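Local coordinates for uncharacterized protein (Corynebacterium diphtheriae, PDB 3V7B) that is of unknown function but belongs to the DUF2020 family, which is grouped with the Mog1p/PsbP-like alpha-beta proteins, at residues A[97-100]-A[104-107]; A[10-15]-A[82-87]; A[28-33]-A[69-74]; A[86-91]-A[127-132]. One frame throughout, in Å; residues are numbered along the deposited sequence.

Contact 1: residues A[97-100]-A[104-107]; sequences PAEE and WSGG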
loop_
_atom_site.group_PDB
_atom_site.type_symbol
_atom_site.label_atom_id
_atom_site.label_comp_id
_atom_site.label_asym_id
_atom_site.label_seq_id
_atom_site.Cartn_x
_atom_site.Cartn_y
_atom_site.Cartn_z
ATOM N N PRO A 97 15.465 6.670 -1.782
ATOM C CA PRO A 97 14.767 7.095 -0.584
ATOM C C PRO A 97 13.404 7.675 -0.898
ATOM O O PRO A 97 13.227 8.287 -1.940
ATOM C CB PRO A 97 15.667 8.170 0.005
ATOM C CG PRO A 97 17.023 7.859 -0.561
ATOM C CD PRO A 97 16.793 7.286 -1.912
ATOM N N ALA A 98 12.472 7.415 -0.004
ATOM C CA ALA A 98 11.149 8.017 0.022
ATOM C C ALA A 98 11.041 8.678 1.365
ATOM O O ALA A 98 11.183 8.016 2.446
ATOM C CB ALA A 98 10.063 6.969 -0.168
ATOM N N GLU A 99 10.850 9.996 1.348
ATOM C CA GLU A 99 10.798 10.742 2.610
ATOM C C GLU A 99 9.588 11.640 2.700
ATOM O O GLU A 99 9.660 12.676 3.357
ATOM C CB GLU A 99 12.055 11.590 2.773
ATOM C CG GLU A 99 13.346 10.785 2.801
ATOM C CD GLU A 99 13.512 9.899 4.037
ATOM O OE1 GLU A 99 13.325 10.432 5.176
ATOM O OE2 GLU A 99 13.844 8.675 3.856
ATOM N N GLU A 100 8.503 11.268 2.047
ATOM C CA GLU A 100 7.287 12.082 2.081
ATOM C C GLU A 100 6.107 11.144 2.496
ATOM O O GLU A 100 6.129 9.901 2.276
ATOM C CB GLU A 100 7.086 12.877 0.744
ATOM C CG GLU A 100 8.258 13.825 0.400
ATOM C CD GLU A 100 8.099 14.763 -0.836
ATOM O OE1 GLU A 100 9.013 15.658 -1.044
ATOM O OE2 GLU A 100 7.109 14.644 -1.616
ATOM N N TRP A 104 8.007 10.731 7.555
ATOM C CA TRP A 104 7.983 9.338 7.065
ATOM C C TRP A 104 9.289 9.058 6.355
ATOM O O TRP A 104 9.873 9.964 5.721
ATOM C CB TRP A 104 6.817 9.073 6.120
ATOM C CG TRP A 104 5.477 9.214 6.820
ATOM C CD1 TRP A 104 4.817 10.402 7.199
ATOM C CD2 TRP A 104 4.638 8.140 7.317
ATOM N NE1 TRP A 104 3.667 10.125 7.875
ATOM C CE2 TRP A 104 3.497 8.771 7.960
ATOM C CE3 TRP A 104 4.722 6.757 7.305
ATOM C CZ2 TRP A 104 2.515 8.041 8.533
ATOM C CZ3 TRP A 104 3.710 6.045 7.870
ATOM C CH2 TRP A 104 2.629 6.673 8.477
ATOM N N SER A 105 9.672 7.785 6.332
ATOM C CA SER A 105 10.936 7.352 5.722
ATOM C C SER A 105 10.841 5.950 5.175
ATOM O O SER A 105 10.351 5.072 5.817
ATOM C CB SER A 105 12.037 7.331 6.776
ATOM O OG SER A 105 13.322 7.298 6.177
ATOM N N GLY A 106 11.435 5.700 4.048
ATOM C CA GLY A 106 11.441 4.367 3.518
ATOM C C GLY A 106 12.053 4.419 2.108
ATOM O O GLY A 106 13.034 5.141 1.936
ATOM N N GLY A 107 11.423 3.755 1.152
ATOM C CA GLY A 107 11.962 3.632 -0.246
ATOM C C GLY A 107 10.879 3.580 -1.314
ATOM O O GLY A 107 9.693 3.337 -1.030
HETATM O O HOH W 1 15.096 6.347 3.255
HETATM O O HOH W 2 10.169 12.958 6.121
#
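Glu99 OE2 is gripped by two donors. Ser105 OG gives it a hydrogen bond of 2.7 Å, meeting it on the syn side and 16° out of the carboxylate plane. Water 1 gives it a second one and also donates to Gly106 O, so the water bridges the carboxylate to the opposite backbone. The Glu99 chain reaches Ser105 because it is bent at chi2 (-68°), which turns the carboxylate toward Ser105 on the partner strand. Ser105 has a second deposited conformer, and this bond belongs to the one described here.

The segments are the two arms of a beta hairpin, strand 96-98 and strand 105-111, at the edge of the antiparallel sheet. Ala98 and Gly106 form a hydrogen-bonded pair. Gly106 N donates a hydrogen bond of 2.8 Å to Ala98 O. Ala98 N returns a straighter one of 3.0 Å to Gly106 O. Pro97 and Gly107 form the next, non-hydrogen-bonded pair.

Near the turn, Glu99 CA makes a CA-H...O contact with Trp104 O, 3.3 Å away. Water 2 donates to both Glu99 O and Trp104 O. Ala98 CB packs 3.7 Å from Gly107 C and also rests on Tyr117 and Val119 of strand 114-121, the strand that follows 105-111 in the sheet.

Contact 2: residues A[10-15]-A[82-87]; sequences LPFDAL and AIRVVD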
loop_
_atom_site.group_PDB
_atom_site.type_symbol
_atom_site.label_atom_id
_atom_site.label_comp_id
_atom_site.label_asym_id
_atom_site.label_seq_id
_atom_site.Cartn_x
_atom_site.Cartn_y
_atom_site.Cartn_z
ATOM N N LEU A 10 0.042 -10.422 12.401
ATOM C CA LEU A 10 0.602 -10.897 11.132
ATOM C C LEU A 10 2.084 -10.556 11.035
ATOM O O LEU A 10 2.493 -9.507 11.526
ATOM C CB LEU A 10 -0.135 -10.305 9.909
ATOM C CG LEU A 10 -1.555 -10.920 9.687
ATOM C CD1 LEU A 10 -2.356 -10.138 8.620
ATOM C CD2 LEU A 10 -1.540 -12.402 9.323
ATOM N N PRO A 11 2.885 -11.422 10.367
ATOM C CA PRO A 11 4.314 -11.202 10.257
ATOM C C PRO A 11 4.625 -10.012 9.300
ATOM O O PRO A 11 3.741 -9.565 8.551
ATOM C CB PRO A 11 4.811 -12.482 9.625
ATOM C CG PRO A 11 3.642 -12.989 8.836
ATOM C CD PRO A 11 2.478 -12.686 9.742
ATOM N N PHE A 12 5.863 -9.530 9.371
ATOM C CA PHE A 12 6.333 -8.349 8.562
ATOM C C PHE A 12 6.049 -8.472 7.042
ATOM O O PHE A 12 5.872 -7.447 6.334
ATOM C CB PHE A 12 7.827 -8.111 8.765
ATOM C CG PHE A 12 8.700 -9.064 8.032
ATOM C CD1 PHE A 12 8.849 -10.394 8.496
ATOM C CD2 PHE A 12 9.321 -8.711 6.856
ATOM C CE1 PHE A 12 9.601 -11.302 7.773
ATOM C CE2 PHE A 12 10.157 -9.629 6.153
ATOM C CZ PHE A 12 10.274 -10.909 6.610
ATOM N N ASP A 13 5.982 -9.697 6.544
ATOM C CA ASP A 13 5.890 -9.935 5.096
ATOM C C ASP A 13 4.459 -10.393 4.689
ATOM O O ASP A 13 4.284 -10.944 3.638
ATOM C CB ASP A 13 6.945 -10.949 4.625
ATOM C CG ASP A 13 6.875 -12.311 5.374
ATOM O OD1 ASP A 13 6.138 -12.492 6.391
ATOM O OD2 ASP A 13 7.660 -13.171 4.951
ATOM N N ALA A 14 3.464 -10.195 5.576
ATOM C CA ALA A 14 2.055 -10.478 5.240
ATOM C C ALA A 14 1.582 -9.601 4.083
ATOM O O ALA A 14 1.912 -8.372 4.002
ATOM C CB ALA A 14 1.111 -10.280 6.440
ATOM N N LEU A 15 0.770 -10.205 3.208
ATOM C CA LEU A 15 0.243 -9.445 2.097
ATOM C C LEU A 15 -1.286 -9.416 2.210
ATOM O O LEU A 15 -1.878 -10.370 2.664
ATOM C CB LEU A 15 0.630 -10.070 0.770
ATOM C CG LEU A 15 2.109 -9.966 0.405
ATOM C CD1 LEU A 15 2.421 -10.838 -0.802
ATOM C CD2 LEU A 15 2.428 -8.523 0.102
ATOM N N ALA A 82 8.391 -2.090 12.032
ATOM C CA ALA A 82 7.882 -1.268 10.935
ATOM C C ALA A 82 8.981 -1.060 9.910
ATOM O O ALA A 82 8.733 -1.058 8.733
ATOM C CB ALA A 82 7.349 0.046 11.382
ATOM N N ILE A 83 10.216 -0.901 10.354
ATOM C CA ILE A 83 11.351 -0.770 9.408
ATOM C C ILE A 83 11.574 -2.053 8.629
ATOM O O ILE A 83 11.934 -2.028 7.456
ATOM C CB ILE A 83 12.667 -0.288 10.150
ATOM C CG1 ILE A 83 12.517 1.121 10.670
ATOM C CG2 ILE A 83 13.879 -0.389 9.240
ATOM C CD1 ILE A 83 13.463 1.565 11.826
ATOM N N ARG A 84 11.372 -3.196 9.261
ATOM C CA ARG A 84 11.549 -4.497 8.602
ATOM C C ARG A 84 10.565 -4.654 7.448
ATOM O O ARG A 84 10.918 -5.124 6.343
ATOM C CB ARG A 84 11.341 -5.579 9.663
ATOM C CG ARG A 84 11.665 -6.982 9.200
ATOM C CD ARG A 84 11.460 -7.974 10.338
ATOM N NE ARG A 84 11.846 -9.290 9.917
ATOM C CZ ARG A 84 11.539 -10.413 10.564
ATOM N NH1 ARG A 84 10.852 -10.395 11.708
ATOM N NH2 ARG A 84 11.950 -11.552 10.072
ATOM N N VAL A 85 9.336 -4.234 7.670
ATOM C CA VAL A 85 8.277 -4.193 6.625
ATOM C C VAL A 85 8.728 -3.314 5.444
ATOM O O VAL A 85 8.753 -3.738 4.285
ATOM C CB VAL A 85 6.937 -3.620 7.161
ATOM C CG1 VAL A 85 5.901 -3.496 6.028
ATOM C CG2 VAL A 85 6.374 -4.541 8.270
ATOM N N VAL A 86 9.129 -2.098 5.761
ATOM C CA VAL A 86 9.524 -1.172 4.750
ATOM C C VAL A 86 10.741 -1.696 3.932
ATOM O O VAL A 86 10.743 -1.615 2.719
ATOM C CB VAL A 86 9.772 0.220 5.350
ATOM C CG1 VAL A 86 10.459 1.108 4.335
ATOM C CG2 VAL A 86 8.477 0.897 5.847
ATOM N N ASP A 87 11.746 -2.270 4.623
ATOM C CA ASP A 87 12.920 -2.805 3.968
ATOM C C ASP A 87 12.578 -4.044 3.174
ATOM O O ASP A 87 13.198 -4.321 2.140
ATOM C CB ASP A 87 14.027 -3.136 5.017
ATOM C CG ASP A 87 14.635 -1.924 5.621
ATOM O OD1 ASP A 87 14.237 -0.772 5.250
ATOM O OD2 ASP A 87 15.566 -2.121 6.460
#
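The phenyl ring of Phe12 has a neighbour on each face. The guanidinium of Arg84 lies flat on one, with the planes 12° apart and the centres 3.9 Å from each other. The other face carries CB of Asp13, the next residue in the chain. The stack is offset: Arg84 CZ stands 32° off the ring normal, near the CD1 and CE1 side, in an off-centre cation-pi contact. Arg84 NH2 comes to 3.3 Å from Phe12 CE1. Arg84 CD adds a CH-pi contact over the same face, 4.1 Å from the ring centroid. Arg84 can lay both its aliphatic part and its charged end on the ring because its chain is extended from CG to NE.

Phe12 sits in a type I beta turn from Pro11 to Ala14, closed by the bond from Ala14 N to Pro11 O. This turn of the N-terminal loop sets the ring against helix 79-89, which runs along one face of the antiparallel sheet. The Phe12 ring also meets Trp88 of that helix edge-to-face.

Beside the stack, Val85 CG2 touches the turn itself. It lies 3.5 Å from Phe12 O and 3.9 Å from Phe12 CB. Val85 is buried and also packs on Ala125 and Val127 of the sheet, so it lies between turn and strand. At the exposed end, Arg84 NH1 makes a salt bridge to Glu81, about one turn earlier in the helix, which should help fix the guanidinium over the ring.

Contact 3: residues A[28-33]-A[69-74]; sequences CPYLDS and ATVMVR. With EDO (1,2-ethanediol), chain C.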
loop_
_atom_site.group_PDB
_atom_site.type_symbol
_atom_site.label_atom_id
_atom_site.label_comp_id
_atom_site.label_asym_id
_atom_site.label_seq_id
_atom_site.Cartn_x
_atom_site.Cartn_y
_atom_site.Cartn_z
ATOM N N CYS A 28 -12.760 0.975 -0.309
ATOM C CA CYS A 28 -11.722 1.347 0.654
ATOM C C CYS A 28 -12.194 2.479 1.532
ATOM O O CYS A 28 -12.634 3.503 1.002
ATOM C CB CYS A 28 -10.525 1.845 -0.109
ATOM S SG CYS A 28 -9.074 2.034 0.912
ATOM N N PRO A 29 -12.061 2.359 2.869
ATOM C CA PRO A 29 -12.577 3.493 3.695
ATOM C C PRO A 29 -11.824 4.779 3.547
ATOM O O PRO A 29 -12.388 5.866 3.809
ATOM C CB PRO A 29 -12.535 2.967 5.152
ATOM C CG PRO A 29 -12.460 1.496 5.016
ATOM C CD PRO A 29 -11.801 1.167 3.661
ATOM N N TYR A 30 -10.620 4.719 2.995
ATOM C CA TYR A 30 -9.802 5.908 2.969
ATOM C C TYR A 30 -9.287 6.323 1.592
ATOM O O TYR A 30 -8.441 7.172 1.507
ATOM C CB TYR A 30 -8.605 5.746 3.921
ATOM C CG TYR A 30 -7.859 4.461 3.783
ATOM C CD1 TYR A 30 -6.767 4.388 2.949
ATOM C CD2 TYR A 30 -8.241 3.308 4.501
ATOM C CE1 TYR A 30 -6.038 3.228 2.839
ATOM C CE2 TYR A 30 -7.525 2.113 4.385
ATOM C CZ TYR A 30 -6.447 2.077 3.564
ATOM O OH TYR A 30 -5.746 0.917 3.461
ATOM N N LEU A 31 -9.729 5.663 0.528
ATOM C CA LEU A 31 -9.281 6.022 -0.829
ATOM C C LEU A 31 -10.528 5.888 -1.727
ATOM O O LEU A 31 -11.158 4.831 -1.759
ATOM C CB LEU A 31 -8.210 5.090 -1.325
ATOM C CG LEU A 31 -6.808 5.242 -0.759
ATOM C CD1 LEU A 31 -5.826 4.270 -1.426
ATOM C CD2 LEU A 31 -6.290 6.689 -0.894
ATOM N N ASP A 32 -10.839 6.942 -2.453
ATOM C CA ASP A 32 -11.956 6.920 -3.367
ATOM C C ASP A 32 -11.632 6.105 -4.610
ATOM O O ASP A 32 -10.577 6.310 -5.239
ATOM C CB ASP A 32 -12.266 8.379 -3.722
ATOM C CG ASP A 32 -13.370 8.520 -4.755
ATOM O OD1 ASP A 32 -14.534 8.583 -4.305
ATOM O OD2 ASP A 32 -13.071 8.588 -6.008
ATOM N N SER A 33 -12.547 5.192 -4.978
ATOM C CA SER A 33 -12.341 4.269 -6.110
ATOM C C SER A 33 -12.102 5.038 -7.421
ATOM O O SER A 33 -11.183 4.712 -8.175
ATOM C CB SER A 33 -13.545 3.295 -6.260
ATOM O OG SER A 33 -14.098 3.035 -4.928
ATOM N N ALA A 69 -3.417 -1.937 -8.008
ATOM C CA ALA A 69 -2.811 -1.248 -6.856
ATOM C C ALA A 69 -3.209 -1.978 -5.586
ATOM O O ALA A 69 -4.339 -2.470 -5.403
ATOM C CB ALA A 69 -3.256 0.227 -6.781
ATOM N N THR A 70 -2.283 -1.998 -4.668
ATOM C CA THR A 70 -2.520 -2.560 -3.353
ATOM C C THR A 70 -2.012 -1.563 -2.317
ATOM O O THR A 70 -0.862 -1.090 -2.410
ATOM C CB THR A 70 -1.729 -3.895 -3.204
ATOM O OG1 THR A 70 -2.195 -4.875 -4.158
ATOM C CG2 THR A 70 -1.783 -4.435 -1.749
ATOM N N VAL A 71 -2.829 -1.296 -1.287
ATOM C CA VAL A 71 -2.454 -0.336 -0.267
ATOM C C VAL A 71 -2.578 -1.040 1.061
ATOM O O VAL A 71 -3.638 -1.579 1.383
ATOM C CB VAL A 71 -3.348 0.936 -0.260
ATOM C CG1 VAL A 71 -3.007 1.855 0.902
ATOM C CG2 VAL A 71 -3.213 1.682 -1.627
HETATM N N MSE A 72 -1.455 -1.067 1.786
HETATM C CA MSE A 72 -1.374 -1.738 3.061
HETATM C C MSE A 72 -0.830 -0.847 4.183
HETATM O O MSE A 72 0.255 -0.265 4.076
HETATM C CB MSE A 72 -0.563 -3.029 2.974
HETATM C CG MSE A 72 -0.495 -3.813 4.347
HETATM SE SE MSE A 72 0.451 -5.497 4.104
HETATM C CE MSE A 72 2.192 -4.666 3.699
ATOM N N VAL A 73 -1.635 -0.722 5.248
ATOM C CA VAL A 73 -1.311 -0.026 6.465
ATOM C C VAL A 73 -1.008 -0.992 7.623
ATOM O O VAL A 73 -1.794 -1.848 7.959
ATOM C CB VAL A 73 -2.409 0.987 6.879
ATOM C CG1 VAL A 73 -1.966 1.731 8.181
ATOM C CG2 VAL A 73 -2.597 2.016 5.740
ATOM N N ARG A 74 0.189 -0.896 8.221
ATOM C CA ARG A 74 0.638 -1.831 9.219
ATOM C C ARG A 74 0.858 -1.101 10.544
ATOM O O ARG A 74 1.465 -0.061 10.593
ATOM C CB ARG A 74 1.958 -2.464 8.858
ATOM C CG ARG A 74 1.952 -3.542 7.821
ATOM C CD ARG A 74 0.878 -4.534 7.860
ATOM N NE ARG A 74 0.837 -5.270 9.150
ATOM C CZ ARG A 74 1.490 -6.378 9.448
ATOM N NH1 ARG A 74 2.191 -7.007 8.547
ATOM N NH2 ARG A 74 1.376 -6.902 10.665
HETATM C C1 EDO C . 0.677 -5.143 -8.395
HETATM O O1 EDO C . -0.213 -6.223 -8.722
HETATM C C2 EDO C . 0.002 -4.244 -7.346
HETATM O O2 EDO C . -0.427 -4.879 -6.118
#
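Tyr30 and Leu31 pack onto strand 69-75 of the antiparallel sheet, from the loop that leads into helix 33-40. They meet Val71 and Val73, two valines that point to the same face of the strand. The contact is buried and, between the two segments, apolar. Tyr30 and Leu31 straddle the branched end of Val71, one at each methyl. Val71 CG1 sits at the edge of the Tyr30 ring, in its plane, 3.9 Å from Tyr30 CE1. Val71 CG2 meets Leu31 CD1 tip to tip at 3.7 Å. CG1 is anti to the backbone N of Val71 (chi1 175°), which leaves CG2 for the leucine.

The tyrosine and Val71 slide past each other, so the ring runs on toward Val73. Its far end comes to 4.0 Å, from Tyr30 OH to Val73 CG2. Tyr30 OH is hydrogen-bonded to Pro56 O, which gives the hydroxyl a partner in this buried contact. Helix 135-149 joins the same layer, with Ala145 and Leu149 against Tyr30.

The disulfide from Cys28 to Cys58 ties the loop to strand 57-61. It also packs on the tyrosine: Cys28 SG stands over the centre of one ring face, 3.6 Å above its plane. Thr70, which takes no part in this packing, holds a 1,2-ethanediol that probably comes from the crystallisation liquor. Thr70 OG1 is hydrogen-bonded to its O2 at 2.6 Å.

Contact 4: residues A[86-91]-A[127-132]; sequences VDWAAP and VVWSNQ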
loop_
_atom_site.group_PDB
_atom_site.type_symbol
_atom_site.label_atom_id
_atom_site.label_comp_id
_atom_site.label_asym_id
_atom_site.label_seq_id
_atom_site.Cartn_x
_atom_site.Cartn_y
_atom_site.Cartn_z
ATOM N N VAL A 86 9.129 -2.098 5.761
ATOM C CA VAL A 86 9.524 -1.172 4.750
ATOM C C VAL A 86 10.741 -1.696 3.932
ATOM O O VAL A 86 10.743 -1.615 2.719
ATOM C CB VAL A 86 9.772 0.220 5.350
ATOM C CG1 VAL A 86 10.459 1.108 4.335
ATOM C CG2 VAL A 86 8.477 0.897 5.847
ATOM N N ASP A 87 11.746 -2.270 4.623
ATOM C CA ASP A 87 12.920 -2.805 3.968
ATOM C C ASP A 87 12.578 -4.044 3.174
ATOM O O ASP A 87 13.198 -4.321 2.140
ATOM C CB ASP A 87 14.027 -3.136 5.017
ATOM C CG ASP A 87 14.635 -1.924 5.621
ATOM O OD1 ASP A 87 14.237 -0.772 5.250
ATOM O OD2 ASP A 87 15.566 -2.121 6.460
ATOM N N TRP A 88 11.598 -4.807 3.609
ATOM C CA TRP A 88 11.147 -5.957 2.800
ATOM C C TRP A 88 10.473 -5.515 1.513
ATOM O O TRP A 88 10.866 -5.980 0.422
ATOM C CB TRP A 88 10.244 -6.812 3.658
ATOM C CG TRP A 88 9.308 -7.717 2.928
ATOM C CD1 TRP A 88 9.600 -8.912 2.275
ATOM C CD2 TRP A 88 7.848 -7.518 2.751
ATOM N NE1 TRP A 88 8.447 -9.445 1.688
ATOM C CE2 TRP A 88 7.366 -8.666 1.956
ATOM C CE3 TRP A 88 6.932 -6.552 3.167
ATOM C CZ2 TRP A 88 6.029 -8.805 1.606
ATOM C CZ3 TRP A 88 5.606 -6.685 2.787
ATOM C CH2 TRP A 88 5.163 -7.796 2.038
ATOM N N ALA A 89 9.559 -4.528 1.618
ATOM C CA ALA A 89 8.787 -4.050 0.459
ATOM C C ALA A 89 9.660 -3.255 -0.528
ATOM O O ALA A 89 9.453 -3.325 -1.729
ATOM C CB ALA A 89 7.621 -3.203 0.894
ATOM N N ALA A 90 10.643 -2.522 0.027
ATOM C CA ALA A 90 11.508 -1.571 -0.707
ATOM C C ALA A 90 12.946 -1.793 -0.276
ATOM O O ALA A 90 13.448 -1.068 0.560
ATOM C CB ALA A 90 11.052 -0.093 -0.530
ATOM N N PRO A 91 13.613 -2.790 -0.887
ATOM C CA PRO A 91 14.970 -3.167 -0.379
ATOM C C PRO A 91 15.983 -2.028 -0.552
ATOM O O PRO A 91 15.945 -1.305 -1.556
ATOM C CB PRO A 91 15.356 -4.402 -1.227
ATOM C CG PRO A 91 14.031 -4.984 -1.659
ATOM C CD PRO A 91 13.060 -3.810 -1.817
ATOM N N VAL A 127 2.556 0.826 2.827
ATOM C CA VAL A 127 3.170 0.327 1.580
ATOM C C VAL A 127 2.101 0.375 0.463
ATOM O O VAL A 127 0.967 -0.067 0.640
ATOM C CB VAL A 127 3.655 -1.161 1.732
ATOM C CG1 VAL A 127 4.244 -1.717 0.452
ATOM C CG2 VAL A 127 4.621 -1.339 2.938
ATOM N N VAL A 128 2.490 0.825 -0.715
ATOM C CA VAL A 128 1.605 0.831 -1.817
ATOM C C VAL A 128 2.411 0.228 -2.945
ATOM O O VAL A 128 3.572 0.616 -3.131
ATOM C CB VAL A 128 1.159 2.265 -2.201
ATOM C CG1 VAL A 128 0.377 2.317 -3.483
ATOM C CG2 VAL A 128 0.320 2.941 -1.108
ATOM N N TRP A 129 1.786 -0.735 -3.620
ATOM C CA TRP A 129 2.308 -1.330 -4.821
ATOM C C TRP A 129 1.357 -0.906 -5.945
ATOM O O TRP A 129 0.133 -0.843 -5.747
ATOM C CB TRP A 129 2.260 -2.839 -4.690
ATOM C CG TRP A 129 3.245 -3.438 -3.743
ATOM C CD1 TRP A 129 4.551 -3.756 -3.975
ATOM C CD2 TRP A 129 2.969 -3.870 -2.395
ATOM N NE1 TRP A 129 5.104 -4.382 -2.892
ATOM C CE2 TRP A 129 4.198 -4.463 -1.895
ATOM C CE3 TRP A 129 1.831 -3.862 -1.580
ATOM C CZ2 TRP A 129 4.272 -5.018 -0.659
ATOM C CZ3 TRP A 129 1.917 -4.384 -0.307
ATOM C CH2 TRP A 129 3.078 -4.947 0.167
ATOM N N SER A 130 1.919 -0.628 -7.099
ATOM C CA SER A 130 1.157 -0.360 -8.304
ATOM C C SER A 130 1.662 -1.242 -9.436
ATOM O O SER A 130 2.832 -1.556 -9.492
ATOM C CB SER A 130 1.327 1.094 -8.739
ATOM O OG SER A 130 0.893 1.289 -10.087
ATOM N N ASN A 131 0.771 -1.578 -10.362
ATOM C CA ASN A 131 1.163 -2.360 -11.550
ATOM C C ASN A 131 1.777 -1.468 -12.617
ATOM O O ASN A 131 2.141 -1.961 -13.677
ATOM C CB ASN A 131 -0.006 -3.219 -12.117
ATOM C CG ASN A 131 -1.075 -2.389 -12.810
ATOM O OD1 ASN A 131 -1.070 -1.166 -12.748
ATOM N ND2 ASN A 131 -2.014 -3.076 -13.501
ATOM N N GLN A 132 1.846 -0.155 -12.339
ATOM C CA GLN A 132 2.366 0.846 -13.283
ATOM C C GLN A 132 3.853 1.090 -13.081
ATOM O O GLN A 132 4.391 0.785 -12.038
ATOM C CB GLN A 132 1.599 2.167 -13.078
ATOM C CG GLN A 132 0.110 1.972 -13.241
ATOM C CD GLN A 132 -0.301 1.681 -14.671
ATOM O OE1 GLN A 132 0.117 2.362 -15.585
ATOM N NE2 GLN A 132 -1.149 0.683 -14.863
HETATM O O HOH W 3 7.991 -5.111 -3.009
#
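The C-terminal end of helix 79-89 packs here on strand 124-130 of the antiparallel sheet. Ala89 is the small residue at the centre. Its CB points at the strand and lies 3.7 Å from Val127 CG1, with Trp129 CZ2 at 4.1 Å. Val127 CG1 also stands over one face of the Trp129 indole, toward the rim, so valine and tryptophan form one surface under the alanine.

Trp88 lies beside this point and crosses Trp129 at about a right angle. Their six-membered rings are oblique, with planes at 79°. The outer end of Trp88 makes the contact: CH2 is 4.0 Å from Trp129 CZ2. Trp88 CG is anti to its backbone N (chi1 159°), which brings the far end of the indole to Trp129.

One water links the two elements. Water 3 gives a 2.6 Å hydrogen bond to Ala89 O and accepts one of 3.0 Å from Trp129 NE1, in the plane of the indole. Leu15 of the N-terminal loop also packs on both tryptophans. Val128, between Val127 and Trp129, packs instead on Ala138 and Met141 of helix 135-149. Helices thus lie on both faces of the sheet, consistent with the alpha-beta-alpha sandwich of Mog1p/PsbP-like proteins.

In the fold
Going from the N terminus, the loop 10-15 is the first partner, and contact 2 closes a long loop on helix 79-89. Contact 3, from 28-33 to 69-74, lies wholly within that loop. Arg74 joins the two, since it bonds to Leu10 O and Pro11 O. Contact 4 opens on the helix where contact 2 ends, sharing Val86 and Asp87, and runs to strand 124-130. The hairpin of contact 1 lies within its span, and Gly106 touches Val86. Strands 69-75 and 124-130 are sheet neighbours, so contacts 3 and 4 meet through backbone bonds. Together the contacts tie the N-terminal loops, the helix and the edge hairpin to one sheet.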